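Local coordinates for protein putative c-1-tetrahydrofolate synthase, cytoplasmic (PDB 4A26) that probably interconverts one-carbon derivatives of tetrahydrofolate, as a homodimeric methylenetetrahydrofolate dehydrogenase and methenyltetrahydrofolate cyclohydrolase, at residues Ala41-Gly46 with Val72-Asp77; Lys89-Pro94 with Lys117-Lys122. All coordinates share one frame; numbering follows the deposited sequence.

Interaction 1 (Ala41-Gly46 with Val72-Asp77); sequences ASIIVG and VELPED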
loop_
_atom_site.group_PDB
_atom_site.type_symbol
_atom_site.label_atom_id
_atom_site.label_comp_id
_atom_site.label_asym_id
_atom_site.label_seq_id
_atom_site.Cartn_x
_atom_site.Cartn_y
_atom_site.Cartn_z
ATOM N N ALA A 41 -19.658 10.394 13.319
ATOM C CA ALA A 41 -20.928 10.051 12.706
ATOM C C ALA A 41 -20.892 8.617 12.212
ATOM O O ALA A 41 -19.865 8.149 11.726
ATOM C CB ALA A 41 -21.226 10.992 11.554
ATOM N N SER A 42 -22.015 7.920 12.343
ATOM C CA SER A 42 -22.150 6.576 11.796
ATOM C C SER A 42 -23.436 6.459 10.990
ATOM O O SER A 42 -24.417 7.152 11.268
ATOM C CB SER A 42 -22.128 5.523 12.909
ATOM O OG SER A 42 -23.183 5.728 13.825
ATOM N N ILE A 43 -23.413 5.590 9.984
ATOM C CA ILE A 43 -24.608 5.237 9.240
ATOM C C ILE A 43 -24.813 3.733 9.357
ATOM O O ILE A 43 -23.912 2.953 9.065
ATOM C CB ILE A 43 -24.508 5.646 7.755
ATOM C CG1 ILE A 43 -24.352 7.162 7.626
ATOM C CG2 ILE A 43 -25.750 5.215 7.005
ATOM C CD1 ILE A 43 -24.110 7.640 6.209
ATOM N N ILE A 44 -25.995 3.338 9.815
ATOM C CA ILE A 44 -26.382 1.936 9.869
ATOM C C ILE A 44 -27.680 1.784 9.083
ATOM O O ILE A 44 -28.574 2.631 9.176
ATOM C CB ILE A 44 -26.551 1.431 11.327
ATOM C CG1 ILE A 44 -26.776 -0.082 11.352
ATOM C CG2 ILE A 44 -27.700 2.145 12.029
ATOM C CD1 ILE A 44 -26.976 -0.643 12.746
ATOM N N VAL A 45 -27.758 0.715 8.293
ATOM C CA VAL A 45 -28.903 0.451 7.431
ATOM C C VAL A 45 -29.555 -0.857 7.859
ATOM O O VAL A 45 -28.881 -1.873 8.045
ATOM C CB VAL A 45 -28.479 0.378 5.954
ATOM C CG1 VAL A 45 -29.663 -0.008 5.068
ATOM C CG2 VAL A 45 -27.887 1.706 5.515
ATOM N N GLY A 46 -30.872 -0.825 8.014
ATOM C CA GLY A 46 -31.599 -1.953 8.578
ATOM C C GLY A 46 -31.469 -1.980 10.089
ATOM O O GLY A 46 -31.157 -0.963 10.708
ATOM N N VAL A 72 -27.076 7.954 12.285
ATOM C CA VAL A 72 -28.097 7.973 11.250
ATOM C C VAL A 72 -28.567 6.540 11.029
ATOM O O VAL A 72 -27.764 5.675 10.673
ATOM C CB VAL A 72 -27.533 8.532 9.933
ATOM C CG1 VAL A 72 -28.583 8.491 8.839
ATOM C CG2 VAL A 72 -27.020 9.952 10.134
ATOM N N GLU A 73 -29.855 6.285 11.257
ATOM C CA GLU A 73 -30.423 4.945 11.086
ATOM C C GLU A 73 -31.409 4.905 9.922
ATOM O O GLU A 73 -32.522 5.413 10.028
ATOM C CB GLU A 73 -31.109 4.478 12.371
ATOM C CG GLU A 73 -30.207 4.515 13.602
ATOM C CD GLU A 73 -30.820 3.837 14.812
ATOM O OE1 GLU A 73 -31.652 2.924 14.624
ATOM O OE2 GLU A 73 -30.463 4.212 15.951
ATOM N N LEU A 74 -30.982 4.299 8.815
ATOM C CA LEU A 74 -31.803 4.195 7.610
ATOM C C LEU A 74 -32.524 2.846 7.562
ATOM O O LEU A 74 -32.012 1.852 8.086
ATOM C CB LEU A 74 -30.939 4.363 6.358
ATOM C CG LEU A 74 -30.158 5.674 6.233
ATOM C CD1 LEU A 74 -29.263 5.633 5.008
ATOM C CD2 LEU A 74 -31.092 6.878 6.177
ATOM N N PRO A 75 -33.718 2.802 6.935
ATOM C CA PRO A 75 -34.436 1.534 6.792
ATOM C C PRO A 75 -33.649 0.457 6.042
ATOM O O PRO A 75 -32.688 0.759 5.332
ATOM C CB PRO A 75 -35.689 1.928 6.006
ATOM C CG PRO A 75 -35.891 3.352 6.311
ATOM C CD PRO A 75 -34.521 3.935 6.443
ATOM N N GLU A 76 -34.070 -0.791 6.204
ATOM C CA GLU A 76 -33.361 -1.932 5.626
ATOM C C GLU A 76 -33.505 -2.011 4.105
ATOM O O GLU A 76 -32.620 -2.530 3.427
ATOM C CB GLU A 76 -33.872 -3.232 6.258
ATOM C CG GLU A 76 -32.970 -4.441 6.056
ATOM C CD GLU A 76 -33.094 -5.436 7.193
ATOM O OE1 GLU A 76 -32.483 -5.194 8.261
ATOM O OE2 GLU A 76 -33.821 -6.441 7.026
ATOM N N ASP A 77 -34.616 -1.488 3.585
ATOM C CA ASP A 77 -34.971 -1.617 2.166
ATOM C C ASP A 77 -34.744 -0.318 1.379
ATOM O O ASP A 77 -35.403 -0.071 0.367
ATOM C CB ASP A 77 -36.437 -2.076 2.035
ATOM C CG ASP A 77 -37.439 -1.067 2.608
ATOM O OD1 ASP A 77 -37.067 -0.263 3.484
ATOM O OD2 ASP A 77 -38.611 -1.084 2.181
#
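Four backbone hydrogen bonds join Ser42, Ile44 and Gly46 to Val72 and Leu74. Val72 N donates to Ser42 O at 3.0 Å. Ile44 N donates to Val72 O at 3.1 Å and Ile44 O accepts from Leu74 N at 3.0 Å, while Gly46 N closes the run on Leu74 O at 2.9 Å. Ile44 thus spans Val72 and Leu74, and Val72 spans Ser42 and Ile44; this offset of two residues identifies parallel pairing, and the segment axes run only 18° apart. CA-H...O contacts from Ile43 to Val72 O and from Glu73 to Ile44 O accompany these bonds. On one face Ile43 and Val72 lie side by side, CG1 of Ile43 4.2 Å from CB of Val72. Ile43 CG2, anti to the backbone N (CG1 at chi1 -62°), meets Leu74 CD1 at 4.1 Å, and Val45 CG2 reaches the CB of the same leucine. Helix 80-91 packs on this face, its Leu83 touching both Ile43 and Leu74. On the other face CG2 of Ile44 rests 3.8 Å from CG of Glu73, while helix 49-64 meets Ile44 and its His59 hydrogen-bonds to Ser42 OG. Past the strand ends, OE1 of Glu76 lies 3.4 Å from CA of Gly46 and accepts a hydrogen bond from Gln47 N. The pairing belongs to a right-handed beta-alpha-beta crossover, strand 39-45, helix 49-64, strand 68-74, in the tetrahydrofolate dehydrogenase/cyclohydrolase catalytic domain. Its chemistry implies division of labour: main-chain bonds set the register, and branched aliphatic groups join the sheet to helices on both faces.

Interaction 2 (Lys89-Pro94 with Lys117-Lys122); sequences KLNNDP and KIHPHK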
loop_
_atom_site.group_PDB
_atom_site.type_symbol
_atom_site.label_atom_id
_atom_site.label_comp_id
_atom_site.label_asym_id
_atom_site.label_seq_id
_atom_site.Cartn_x
_atom_site.Cartn_y
_atom_site.Cartn_z
ATOM N N LYS A 89 -24.695 14.344 3.099
ATOM C CA LYS A 89 -25.117 15.280 4.137
ATOM C C LYS A 89 -24.068 15.345 5.249
ATOM O O LYS A 89 -23.711 16.429 5.715
ATOM C CB LYS A 89 -26.478 14.881 4.717
ATOM N N LEU A 90 -23.571 14.178 5.653
ATOM C CA LEU A 90 -22.524 14.096 6.674
ATOM C C LEU A 90 -21.199 14.674 6.174
ATOM O O LEU A 90 -20.477 15.298 6.948
ATOM C CB LEU A 90 -22.337 12.648 7.157
ATOM C CG LEU A 90 -23.551 12.014 7.852
ATOM C CD1 LEU A 90 -23.354 10.516 8.050
ATOM C CD2 LEU A 90 -23.846 12.698 9.173
ATOM N N ASN A 91 -20.884 14.480 4.890
ATOM C CA ASN A 91 -19.694 15.098 4.296
ATOM C C ASN A 91 -19.732 16.609 4.468
ATOM O O ASN A 91 -18.748 17.217 4.875
ATOM C CB ASN A 91 -19.564 14.772 2.801
ATOM C CG ASN A 91 -19.083 13.355 2.535
ATOM O OD1 ASN A 91 -18.324 12.780 3.314
ATOM N ND2 ASN A 91 -19.509 12.795 1.408
ATOM N N ASN A 92 -20.888 17.199 4.170
ATOM C CA ASN A 92 -21.076 18.649 4.238
ATOM C C ASN A 92 -21.535 19.158 5.613
ATOM O O ASN A 92 -21.931 20.319 5.736
ATOM C CB ASN A 92 -22.077 19.095 3.163
ATOM C CG ASN A 92 -21.627 18.730 1.759
ATOM O OD1 ASN A 92 -20.523 19.076 1.340
ATOM N ND2 ASN A 92 -22.483 18.030 1.025
ATOM N N ASP A 93 -21.482 18.295 6.630
ATOM C CA ASP A 93 -21.823 18.670 8.005
ATOM C C ASP A 93 -20.535 18.968 8.785
ATOM O O ASP A 93 -19.792 18.049 9.128
ATOM C CB ASP A 93 -22.609 17.537 8.678
ATOM C CG ASP A 93 -23.170 17.924 10.040
ATOM O OD1 ASP A 93 -22.790 18.975 10.594
ATOM O OD2 ASP A 93 -24.008 17.166 10.563
ATOM N N PRO A 94 -20.267 20.255 9.076
ATOM C CA PRO A 94 -19.017 20.590 9.762
ATOM C C PRO A 94 -18.979 20.205 11.243
ATOM O O PRO A 94 -17.917 20.283 11.860
ATOM C CB PRO A 94 -18.915 22.110 9.593
ATOM C CG PRO A 94 -20.300 22.579 9.372
ATOM C CD PRO A 94 -21.073 21.450 8.764
ATOM N N LYS A 117 -18.365 7.585 -1.619
ATOM C CA LYS A 117 -19.032 8.872 -1.373
ATOM C C LYS A 117 -18.425 9.655 -0.215
ATOM O O LYS A 117 -18.483 10.884 -0.207
ATOM C CB LYS A 117 -20.530 8.677 -1.090
ATOM C CG LYS A 117 -21.416 8.791 -2.310
ATOM C CD LYS A 117 -21.755 10.242 -2.650
ATOM C CE LYS A 117 -22.488 10.341 -3.990
ATOM N NZ LYS A 117 -22.871 11.738 -4.357
ATOM N N ILE A 118 -17.871 8.951 0.770
ATOM C CA ILE A 118 -17.280 9.616 1.928
ATOM C C ILE A 118 -16.096 10.459 1.469
ATOM O O ILE A 118 -15.300 10.024 0.639
ATOM C CB ILE A 118 -16.804 8.616 3.007
ATOM C CG1 ILE A 118 -17.988 7.831 3.584
ATOM C CG2 ILE A 118 -16.082 9.350 4.134
ATOM C CD1 ILE A 118 -17.578 6.610 4.390
ATOM N N HIS A 119 -16.004 11.674 2.000
ATOM C CA HIS A 119 -14.891 12.554 1.696
ATOM C C HIS A 119 -13.621 12.004 2.348
ATOM O O HIS A 119 -13.644 11.621 3.519
ATOM C CB HIS A 119 -15.187 13.977 2.173
ATOM C CG HIS A 119 -15.986 14.780 1.196
ATOM N ND1 HIS A 119 -15.852 16.145 1.064
ATOM C CD2 HIS A 119 -16.910 14.404 0.279
ATOM C CE1 HIS A 119 -16.669 16.577 0.121
ATOM N NE2 HIS A 119 -17.324 15.541 -0.371
ATOM N N PRO A 120 -12.511 11.944 1.587
ATOM C CA PRO A 120 -11.242 11.405 2.087
ATOM C C PRO A 120 -10.850 11.887 3.480
ATOM O O PRO A 120 -10.298 11.106 4.259
ATOM C CB PRO A 120 -10.229 11.903 1.058
ATOM C CG PRO A 120 -10.997 11.980 -0.202
ATOM C CD PRO A 120 -12.407 12.348 0.171
ATOM N N HIS A 121 -11.140 13.153 3.786
ATOM C CA HIS A 121 -10.744 13.760 5.059
ATOM C C HIS A 121 -11.697 13.459 6.227
ATOM O O HIS A 121 -11.440 13.886 7.352
ATOM C CB HIS A 121 -10.531 15.281 4.898
ATOM C CG HIS A 121 -11.799 16.077 4.772
ATOM N ND1 HIS A 121 -12.364 16.395 3.555
ATOM C CD2 HIS A 121 -12.598 16.636 5.713
ATOM C CE1 HIS A 121 -13.460 17.105 3.753
ATOM N NE2 HIS A 121 -13.624 17.267 5.053
ATOM N N LYS A 122 -12.775 12.718 5.973
ATOM C CA LYS A 122 -13.680 12.266 7.039
ATOM C C LYS A 122 -13.763 10.736 7.130
ATOM O O LYS A 122 -14.603 10.195 7.853
ATOM C CB LYS A 122 -15.080 12.853 6.834
ATOM C CG LYS A 122 -15.125 14.366 6.867
ATOM C CD LYS A 122 -16.550 14.885 6.909
ATOM C CE LYS A 122 -16.588 16.395 7.101
ATOM N NZ LYS A 122 -17.969 16.908 7.321
#
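Asn91 and His119 cross with the amide and imidazole planes 31° apart, and CB of Asn91 sits over one face of the ring, 3.9 Å from its centroid, in a CH-pi contact. With CG anti to the carbonyl carbon (chi1 -76°), the amide extends past the ring to the backbone of 117-119. There OD1 of Asn91 accepts from His119 N at 2.9 Å, the donor standing above the amide carbonyl plane, while ND2 gives a hydrogen to Lys117 O at 2.7 Å. ND2 also bonds to Glu88 one helical turn earlier, which helps fix the amide's rotation. Lys122, three residues further on from His119, has its chain extended beyond CG, carrying NZ to the end of helix 80-91. NZ donates to Asn91 O at 2.6 Å and to Leu90 O at 3.0 Å, and more weakly to Asp93 O at 2.8 Å; Cys96 O is a further acceptor. Leu90 O also accepts a hydrogen bond from Asp93 N. Gathered carbonyls at a helix C-terminus would probably stabilise the ammonium charge. With the Asn91 amide bonded to Lys117 O and His119 N, the two side chains tie the loop after helix 111-116 to the close of helix 80-91.

Leu90 bridges the two contacts: its CD1 lies 3.5 Å from CD1 of Ile43, and its CD2 lies 3.9 Å from CB of Ala41, so the helix whose end is held in interaction 2 packs against the strand paired in interaction 1. Val72 CG2 also approaches Leu90 CD1, at 4.3 Å. The centres are about 16 Å apart, and the segments of interaction 1 precede those of interaction 2 in sequence, strand 68-74 leading into helix 80-91. Strand 98-101 completes the join, pairing with Ala41 and Ile43 while Ile99 touches Leu90 and Lys122. Both contacts belong to the catalytic domain.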